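Local coordinates for formate-dependent phosphoribosylglycinamide formyltransferase (Mycobacterium tuberculosis H37Rv, PDB 6KHR), which is a multidomain enzyme of the ATP-grasp family, found here as a dimer of identical chains, with a central ATP-grasp domain, at residues Arg250-Gly255 / Ala347-Asn352; Trp260-Leu265 / Pro397-Ala402; Ser380-Phe385 / Arg407-Arg412. One frame throughout, in Å; residues are numbered along the deposited sequence.

Contact 1: Arg250-Gly255 / Ala347-Asn352; sequences RDADAG and AARVIN
Arg250 and Arg349 bring their guanidinium ends together across the strand that separates them in the sheet, with Arg250 NH2 lying 4.4 Å from Arg349 NH2. The two groups meet at a slant, and both turn to one carboxylate: Arg250 NH2 makes a salt bridge to Glu258, and Arg349 NH2 reaches the same group in a long, weak ion pair. Glu258, on the intervening strand 256-261, thus serves both arginines and should offset much of their mutual charge. Arg250 turns its other terminal nitrogen back to its own strand, NH1 giving a weak, bent hydrogen bond to Asp251 O at 3.0 Å.

Ala252 directs its methyl at the second segment, and CB comes to 3.7 Å from Arg349 NH1. The long side chain of Arg349 makes this possible: it runs extended from CG to NE (chi2 172°, chi3 -168°) and so spans the gap between strands whose CA atoms are 8.4 Å apart at Ala252 and Arg349. Arg349 NH1 also has a long, weak ion pair with Glu256.

Beyond Ala252 the chain turns. Gly255, with positive phi (66°), closes the turn with a weak backbone bond from its N to Ala252 O. Its own carbonyl faces the end of strand 346-351, where Gly255 O is 3.9 Å from Asn352 ND2, too far for a hydrogen bond; Asn352 is poorly ordered and is followed by a break in the model.

Strands 238-252 and 256-261 form a beta hairpin, and strand 346-351 lies antiparallel on the far side of its second arm. The contact is therefore one between second-neighbour strands, bridged by side chains, in the large antiparallel sheet that the ATP-grasp domain contributes to.

Contact 2: Trp260-Leu265 / Pro397-Ala402; sequences WQPQKL and PEVAIA
Val399, in the first turn of helix 399-413, packs against Trp260 and Pro262, where strand 256-261 leaves the large antiparallel sheet: a helix-on-sheet packing made by one branched side chain. Glu398 stands at the N-cap just before, and its carbonyl opens the helical bonding, Ala402 N to Glu398 O being 2.9 Å.

Val399 then divides its two methyls between its partners. CG1, anti to the backbone N (chi1 172°), comes obliquely upon the indole, 3.7 Å from Trp260 CD1, and also lies near Trp260 CB; the valine stands roughly perpendicular to the tryptophan side chain. CG2 goes to the proline, 3.8 Å from Pro262 CD and 3.5 Å from Pro262 O. The peptide bond before Pro262 is cis, which kinks the chain as it comes off the strand.

A turn on from Val399, Arg403 makes a cation-pi interaction with Trp260. The indole is held from its edge too: Trp260 NE1 gives a nearly straight hydrogen bond (165°), almost in the ring plane, to Gln263 OE1 at 3.1 Å.

Contact 3: Ser380-Phe385 / Arg407-Arg412; sequences SDVVIF and REVASR
Strand 380-384 and helix 407-412 run in broadly the same direction, at a signed crossing angle of -48°, their axes coming within 9.4 Å. Ser380 and Val409 have the closest CA atoms, 7.2 Å apart. This is a helix lying on a beta sheet: strand 380-384 is the outermost strand of the large antiparallel sheet within the chain, it forms a hairpin with strand 390-395, and the chain then returns over the sheet as helix 399-413.

Of residues 407-412, Val409 makes the contacts with strand 380-384. Its CG2 touches the first strand residue, 3.5 Å from Ser380 CB, with Ser380 OG a little farther off. Its CG1, set anti to the backbone N (chi1 175°), meets the next residue on the same strand face, 3.8 Å from Val382 CG2; the two valine side chains lie alongside each other, pointing opposite ways. One side chain thereby straddles two strand positions, i and i+2. Ala392 of strand 390-395 and Val377 pack on the same valine, so it sits buried between the helix, both hairpin strands and the loop before them.

The polar groups of the strand are met elsewhere. With chi1 at 63°, Ser380 OG is flanked by its own N and C and hydrogen-bonds to Val377 O, which ties the strand to the preceding loop. Asp381 faces away from the helix and lies at the subunit interface: OD2 makes a salt bridge to Arg319 of its own chain and OD1 one to Arg331 of the second subunit, an arrangement likely to favour a charged carboxylate. The latter oxygen also takes a weak, bent hydrogen bond within the strand, from Val382 N to Asp381 OD1 at 2.9 Å.

From the N terminus, segment 250-255 comes first and segment 260-265 follows it across the hairpin turn. Contact 1 then closes its loop at 347-352, while the loop of contact 2 stays open until 397-402, so the two cross. Contact 3 opens at 380-385, after contact 1 has closed, and closes at 407-412, crossing contact 2 in turn; contacts 1 and 3 follow in series. All three reach the same antiparallel sheet. Contacts 2 and 3 share helix 399-413, at its start and its later turns, and do not touch, their nearest atoms being about 5 Å apart. Contact 1 touches both: Ala347 packs on Trp260 and Ala402, and Arg349 on Arg407 and Ala410.

Contact 1: Arg250-Gly255 / Ala347-Asn352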
loop_
_atom_site.group_PDB
_atom_site.type_symbol
_atom_site.label_atom_id
_atom_site.label_comp_id
_atom_site.label_asym_id
_atom_site.label_seq_id
_atom_site.Cartn_x
_atom_site.Cartn_y
_atom_site.Cartn_z
ATOM N N ARG A 250 -8.256 -17.578 10.870
ATOM C CA ARG A 250 -9.165 -18.093 11.890
ATOM C C ARG A 250 -9.911 -16.941 12.555
ATOM O O ARG A 250 -9.437 -15.800 12.585
ATOM C CB ARG A 250 -8.415 -18.909 12.950
ATOM C CG ARG A 250 -7.871 -18.100 14.103
ATOM C CD ARG A 250 -7.358 -19.033 15.160
ATOM N NE ARG A 250 -6.566 -18.300 16.131
ATOM C CZ ARG A 250 -7.072 -17.648 17.167
ATOM N NH1 ARG A 250 -8.385 -17.650 17.386
ATOM N NH2 ARG A 250 -6.257 -16.994 17.987
ATOM N N ASP A 251 -11.047 -17.285 13.149
ATOM C CA ASP A 251 -11.912 -16.347 13.896
ATOM C C ASP A 251 -11.293 -16.139 15.269
ATOM O O ASP A 251 -10.975 -17.097 15.902
ATOM C CB ASP A 251 -13.350 -16.837 13.921
ATOM C CG ASP A 251 -14.027 -16.625 12.588
ATOM O OD1 ASP A 251 -13.656 -15.679 11.892
ATOM O OD2 ASP A 251 -14.911 -17.407 12.256
ATOM N N ALA A 252 -11.174 -14.892 15.689
ATOM C CA ALA A 252 -10.500 -14.594 16.957
ATOM C C ALA A 252 -11.490 -14.112 18.003
ATOM O O ALA A 252 -12.629 -13.826 17.662
ATOM C CB ALA A 252 -9.442 -13.570 16.711
ATOM N N ASP A 253 -10.994 -14.019 19.226
ATOM C CA ASP A 253 -11.736 -13.622 20.449
ATOM C C ASP A 253 -12.859 -12.604 20.200
ATOM O O ASP A 253 -14.019 -13.003 20.226
ATOM C CB ASP A 253 -10.764 -13.168 21.535
ATOM C CG ASP A 253 -10.594 -14.217 22.613
ATOM O OD1 ASP A 253 -11.449 -15.122 22.666
ATOM O OD2 ASP A 253 -9.621 -14.117 23.391
ATOM N N ALA A 254 -12.551 -11.349 19.888
ATOM C CA ALA A 254 -13.639 -10.346 19.823
ATOM C C ALA A 254 -14.391 -10.292 18.493
ATOM O O ALA A 254 -14.679 -9.188 18.074
ATOM C CB ALA A 254 -13.065 -9.004 20.152
ATOM N N GLY A 255 -14.715 -11.413 17.853
ATOM C CA GLY A 255 -15.401 -11.360 16.543
ATOM C C GLY A 255 -14.526 -10.753 15.459
ATOM O O GLY A 255 -15.049 -10.149 14.540
ATOM N N ALA A 347 1.286 -10.902 10.371
ATOM C CA ALA A 347 -0.058 -11.280 10.790
ATOM C C ALA A 347 -0.963 -10.070 10.717
ATOM O O ALA A 347 -0.511 -8.924 10.715
ATOM C CB ALA A 347 -0.100 -11.854 12.215
ATOM N N ALA A 348 -2.257 -10.334 10.671
ATOM C CA ALA A 348 -3.214 -9.249 10.604
ATOM C C ALA A 348 -4.435 -9.598 11.433
ATOM O O ALA A 348 -4.742 -10.763 11.692
ATOM C CB ALA A 348 -3.625 -8.945 9.156
ATOM N N ARG A 349 -5.145 -8.561 11.829
ATOM C CA ARG A 349 -6.384 -8.728 12.561
ATOM C C ARG A 349 -7.366 -7.735 11.980
ATOM O O ARG A 349 -7.126 -6.524 12.039
ATOM C CB ARG A 349 -6.171 -8.509 14.058
ATOM C CG ARG A 349 -5.848 -9.801 14.762
ATOM C CD ARG A 349 -5.438 -9.616 16.189
ATOM N NE ARG A 349 -4.884 -10.860 16.704
ATOM C CZ ARG A 349 -5.533 -11.687 17.515
ATOM N NH1 ARG A 349 -6.751 -11.371 17.924
ATOM N NH2 ARG A 349 -4.950 -12.804 17.930
ATOM N N VAL A 350 -8.433 -8.240 11.372
ATOM C CA VAL A 350 -9.478 -7.384 10.836
ATOM C C VAL A 350 -10.549 -7.243 11.903
ATOM O O VAL A 350 -11.198 -8.227 12.268
ATOM C CB VAL A 350 -10.056 -7.937 9.525
ATOM C CG1 VAL A 350 -11.157 -7.014 9.012
ATOM C CG2 VAL A 350 -8.958 -8.082 8.470
ATOM N N ILE A 351 -10.717 -6.017 12.405
ATOM C CA ILE A 351 -11.731 -5.650 13.383
ATOM C C ILE A 351 -12.995 -5.210 12.658
ATOM O O ILE A 351 -12.920 -4.543 11.624
ATOM C CB ILE A 351 -11.186 -4.534 14.287
ATOM C CG1 ILE A 351 -9.993 -5.047 15.109
ATOM C CG2 ILE A 351 -12.261 -3.980 15.189
ATOM C CD1 ILE A 351 -8.689 -4.297 14.857
ATOM N N ASN A 352 -14.161 -5.581 13.192
ATOM C CA ASN A 352 -15.449 -5.175 12.607
ATOM C C ASN A 352 -16.415 -4.578 13.629
ATOM O O ASN A 352 -17.626 -4.816 13.561
ATOM C CB ASN A 352 -16.126 -6.363 11.923
ATOM C CG ASN A 352 -15.247 -6.999 10.877
ATOM O OD1 ASN A 352 -15.219 -6.566 9.725
ATOM N ND2 ASN A 352 -14.522 -8.042 11.271
#

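Contact 2: Trp260-Leu265 / Pro397-Ala402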
loop_
_atom_site.group_PDB
_atom_site.type_symbol
_atom_site.label_atom_id
_atom_site.label_comp_id
_atom_site.label_asym_id
_atom_site.label_seq_id
_atom_site.Cartn_x
_atom_site.Cartn_y
_atom_site.Cartn_z
ATOM N N TRP A 260 -2.292 -14.753 8.965
ATOM C CA TRP A 260 -0.843 -14.770 9.094
ATOM C C TRP A 260 -0.274 -15.502 7.877
ATOM O O TRP A 260 -0.955 -16.331 7.263
ATOM C CB TRP A 260 -0.398 -15.428 10.432
ATOM C CG TRP A 260 -0.874 -16.872 10.604
ATOM C CD1 TRP A 260 -0.235 -18.005 10.161
ATOM C CD2 TRP A 260 -2.093 -17.328 11.232
ATOM N NE1 TRP A 260 -0.967 -19.128 10.482
ATOM C CE2 TRP A 260 -2.113 -18.750 11.130
ATOM C CE3 TRP A 260 -3.174 -16.684 11.857
ATOM C CZ2 TRP A 260 -3.167 -19.534 11.637
ATOM C CZ3 TRP A 260 -4.235 -17.477 12.373
ATOM C CH2 TRP A 260 -4.207 -18.880 12.262
ATOM N N GLN A 261 0.985 -15.189 7.550
ATOM C CA GLN A 261 1.649 -15.625 6.324
ATOM C C GLN A 261 3.145 -15.657 6.597
ATOM O O GLN A 261 3.684 -14.660 7.094
ATOM C CB GLN A 261 1.361 -14.680 5.157
ATOM C CG GLN A 261 1.841 -15.180 3.830
ATOM C CD GLN A 261 1.740 -14.128 2.725
ATOM O OE1 GLN A 261 2.097 -12.960 2.920
ATOM N NE2 GLN A 261 1.252 -14.541 1.555
ATOM N N PRO A 262 3.838 -16.756 6.291
ATOM C CA PRO A 262 3.300 -17.986 5.718
ATOM C C PRO A 262 2.823 -19.000 6.756
ATOM O O PRO A 262 3.380 -19.069 7.838
ATOM C CB PRO A 262 4.499 -18.548 4.949
ATOM C CG PRO A 262 5.709 -18.096 5.735
ATOM C CD PRO A 262 5.294 -16.850 6.506
ATOM N N GLN A 263 1.784 -19.756 6.413
ATOM C CA GLN A 263 1.424 -20.966 7.138
ATOM C C GLN A 263 2.271 -22.127 6.628
ATOM O O GLN A 263 2.266 -22.418 5.428
ATOM C CB GLN A 263 -0.056 -21.274 6.942
ATOM C CG GLN A 263 -0.434 -22.673 7.417
ATOM C CD GLN A 263 -0.160 -22.868 8.901
ATOM O OE1 GLN A 263 -0.694 -22.130 9.752
ATOM N NE2 GLN A 263 0.696 -23.844 9.225
ATOM N N LYS A 264 2.999 -22.798 7.522
ATOM C CA LYS A 264 3.819 -23.928 7.093
ATOM C C LYS A 264 2.936 -25.122 6.712
ATOM O O LYS A 264 1.932 -25.421 7.366
ATOM C CB LYS A 264 4.818 -24.331 8.185
ATOM C CG LYS A 264 4.193 -24.929 9.468
ATOM C CD LYS A 264 4.001 -26.470 9.406
ATOM C CE LYS A 264 2.637 -26.902 9.977
ATOM N NZ LYS A 264 2.145 -28.232 9.506
ATOM N N LEU A 265 3.319 -25.802 5.641
ATOM C CA LEU A 265 2.678 -27.032 5.231
ATOM C C LEU A 265 3.753 -28.066 4.933
ATOM O O LEU A 265 4.879 -27.729 4.545
ATOM C CB LEU A 265 1.794 -26.815 3.998
ATOM C CG LEU A 265 0.691 -25.771 4.158
ATOM C CD1 LEU A 265 -0.056 -25.589 2.866
ATOM C CD2 LEU A 265 -0.260 -26.218 5.250
ATOM N N PRO A 397 10.505 -11.498 12.401
ATOM C CA PRO A 397 11.252 -12.634 11.836
ATOM C C PRO A 397 10.527 -13.946 11.975
ATOM O O PRO A 397 10.892 -14.896 11.281
ATOM C CB PRO A 397 12.564 -12.646 12.627
ATOM C CG PRO A 397 12.700 -11.271 13.178
ATOM C CD PRO A 397 11.295 -10.734 13.376
ATOM N N GLU A 398 9.516 -14.054 12.836
ATOM C CA GLU A 398 8.754 -15.293 12.946
ATOM C C GLU A 398 7.268 -14.998 13.011
ATOM O O GLU A 398 6.838 -13.963 13.543
ATOM C CB GLU A 398 9.146 -16.114 14.167
ATOM C CG GLU A 398 10.446 -16.853 14.023
ATOM C CD GLU A 398 11.642 -15.943 14.229
ATOM O OE1 GLU A 398 11.617 -15.099 15.168
ATOM O OE2 GLU A 398 12.598 -16.060 13.434
ATOM N N VAL A 399 6.489 -15.930 12.456
ATOM C CA VAL A 399 5.037 -15.779 12.447
ATOM C C VAL A 399 4.520 -15.648 13.866
ATOM O O VAL A 399 3.611 -14.856 14.142
ATOM C CB VAL A 399 4.374 -16.960 11.706
ATOM C CG1 VAL A 399 2.872 -16.913 11.870
ATOM C CG2 VAL A 399 4.737 -16.911 10.247
ATOM N N ALA A 400 5.122 -16.395 14.790
ATOM C CA ALA A 400 4.649 -16.402 16.167
ATOM C C ALA A 400 4.781 -15.022 16.796
ATOM O O ALA A 400 3.846 -14.536 17.448
ATOM C CB ALA A 400 5.423 -17.445 16.970
ATOM N N ILE A 401 5.933 -14.364 16.602
ATOM C CA ILE A 401 6.065 -12.994 17.074
ATOM C C ILE A 401 5.109 -12.088 16.310
ATOM O O ILE A 401 4.465 -11.205 16.891
ATOM C CB ILE A 401 7.524 -12.518 16.955
ATOM C CG1 ILE A 401 8.450 -13.382 17.800
ATOM C CG2 ILE A 401 7.663 -11.050 17.367
ATOM C CD1 ILE A 401 9.855 -13.409 17.250
ATOM N N ALA A 402 4.963 -12.320 15.006
ATOM C CA ALA A 402 4.107 -11.446 14.222
ATOM C C ALA A 402 2.649 -11.536 14.677
ATOM O O ALA A 402 1.944 -10.518 14.712
ATOM C CB ALA A 402 4.285 -11.772 12.746
#

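Contact 3: Ser380-Phe385 / Arg407-Arg412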
loop_
_atom_site.group_PDB
_atom_site.type_symbol
_atom_site.label_atom_id
_atom_site.label_comp_id
_atom_site.label_asym_id
_atom_site.label_seq_id
_atom_site.Cartn_x
_atom_site.Cartn_y
_atom_site.Cartn_z
ATOM N N SER A 380 4.879 -2.554 13.488
ATOM C CA SER A 380 3.420 -2.563 13.360
ATOM C C SER A 380 2.909 -1.515 12.380
ATOM O O SER A 380 3.593 -0.590 12.072
ATOM C CB SER A 380 2.800 -2.438 14.703
ATOM O OG SER A 380 3.107 -1.219 15.320
ATOM N N ASP A 381 1.724 -1.766 11.871
ATOM C CA ASP A 381 1.035 -0.829 10.976
ATOM C C ASP A 381 -0.455 -0.930 11.242
ATOM O O ASP A 381 -0.899 -1.841 11.857
ATOM C CB ASP A 381 1.387 -1.046 9.513
ATOM C CG ASP A 381 1.342 0.237 8.709
ATOM O OD1 ASP A 381 1.059 1.288 9.292
ATOM O OD2 ASP A 381 1.582 0.170 7.511
ATOM N N VAL A 382 -1.183 0.010 10.681
ATOM C CA VAL A 382 -2.644 0.069 10.897
ATOM C C VAL A 382 -3.308 0.690 9.668
ATOM O O VAL A 382 -2.656 1.379 8.981
ATOM C CB VAL A 382 -2.896 0.836 12.204
ATOM C CG1 VAL A 382 -4.090 1.738 12.189
ATOM C CG2 VAL A 382 -2.992 -0.087 13.368
ATOM N N VAL A 383 -4.528 0.279 9.348
ATOM C CA VAL A 383 -5.344 0.868 8.257
ATOM C C VAL A 383 -6.704 1.185 8.867
ATOM O O VAL A 383 -7.414 0.269 9.114
ATOM C CB VAL A 383 -5.484 -0.093 7.071
ATOM C CG1 VAL A 383 -5.994 0.618 5.844
ATOM C CG2 VAL A 383 -4.198 -0.785 6.740
ATOM N N ILE A 384 -7.005 2.456 9.122
ATOM C CA ILE A 384 -8.277 2.920 9.745
ATOM C C ILE A 384 -9.305 3.105 8.642
ATOM O O ILE A 384 -8.933 3.624 7.630
ATOM C CB ILE A 384 -8.035 4.211 10.536
ATOM C CG1 ILE A 384 -7.075 3.931 11.673
ATOM C CG2 ILE A 384 -9.324 4.777 11.076
ATOM C CD1 ILE A 384 -7.363 2.634 12.269
ATOM N N PHE A 385 -10.567 2.756 8.874
ATOM C CA PHE A 385 -11.500 2.781 7.730
ATOM C C PHE A 385 -12.913 3.290 8.012
ATOM O O PHE A 385 -13.749 2.944 7.178
ATOM C CB PHE A 385 -11.658 1.356 7.202
ATOM C CG PHE A 385 -10.748 1.040 6.050
ATOM C CD1 PHE A 385 -10.574 1.956 5.025
ATOM C CD2 PHE A 385 -10.059 -0.154 6.005
ATOM C CE1 PHE A 385 -9.722 1.693 3.970
ATOM C CE2 PHE A 385 -9.209 -0.410 4.944
ATOM C CZ PHE A 385 -9.045 0.505 3.931
ATOM N N ARG A 407 -1.839 -9.052 17.805
ATOM C CA ARG A 407 -2.856 -9.088 18.844
ATOM C C ARG A 407 -2.658 -7.916 19.807
ATOM O O ARG A 407 -3.638 -7.330 20.282
ATOM C CB ARG A 407 -2.819 -10.449 19.527
ATOM C CG ARG A 407 -3.589 -10.584 20.800
ATOM C CD ARG A 407 -2.767 -11.373 21.805
ATOM N NE ARG A 407 -3.083 -12.796 21.781
ATOM C CZ ARG A 407 -3.928 -13.382 22.627
ATOM N NH1 ARG A 407 -4.532 -12.666 23.569
ATOM N NH2 ARG A 407 -4.166 -14.686 22.536
ATOM N N GLU A 408 -1.402 -7.513 20.045
ATOM C CA GLU A 408 -1.147 -6.338 20.867
ATOM C C GLU A 408 -1.665 -5.077 20.184
ATOM O O GLU A 408 -2.439 -4.319 20.775
ATOM C CB GLU A 408 0.343 -6.232 21.188
ATOM C CG GLU A 408 0.706 -6.727 22.590
ATOM C CD GLU A 408 2.193 -7.046 22.771
ATOM O OE1 GLU A 408 2.938 -7.125 21.766
ATOM O OE2 GLU A 408 2.624 -7.219 23.933
ATOM N N VAL A 409 -1.296 -4.871 18.912
ATOM C CA VAL A 409 -1.796 -3.715 18.166
ATOM C C VAL A 409 -3.318 -3.642 18.231
ATOM O O VAL A 409 -3.899 -2.584 18.511
ATOM C CB VAL A 409 -1.317 -3.767 16.704
ATOM C CG1 VAL A 409 -1.950 -2.632 15.931
ATOM C CG2 VAL A 409 0.202 -3.689 16.633
ATOM N N ALA A 410 -3.983 -4.774 17.963
ATOM C CA ALA A 410 -5.445 -4.799 17.975
ATOM C C ALA A 410 -5.985 -4.530 19.368
ATOM O O ALA A 410 -6.969 -3.799 19.535
ATOM C CB ALA A 410 -5.957 -6.144 17.459
ATOM N N SER A 411 -5.353 -5.104 20.387
ATOM C CA SER A 411 -5.829 -4.890 21.742
ATOM C C SER A 411 -5.741 -3.414 22.131
ATOM O O SER A 411 -6.707 -2.849 22.657
ATOM C CB SER A 411 -5.046 -5.761 22.710
ATOM O OG SER A 411 -5.447 -5.486 24.034
ATOM N N ARG A 412 -4.597 -2.759 21.849
ATOM C CA ARG A 412 -4.440 -1.336 22.182
ATOM C C ARG A 412 -5.373 -0.446 21.378
ATOM O O ARG A 412 -5.507 0.739 21.696
ATOM C CB ARG A 412 -3.006 -0.833 21.934
ATOM C CG ARG A 412 -1.899 -1.816 22.240
ATOM C CD ARG A 412 -1.161 -1.533 23.505
ATOM N NE ARG A 412 0.179 -1.019 23.239
ATOM C CZ ARG A 412 1.303 -1.690 23.469
ATOM N NH1 ARG A 412 2.477 -1.131 23.203
ATOM N NH2 ARG A 412 1.258 -2.916 23.970
#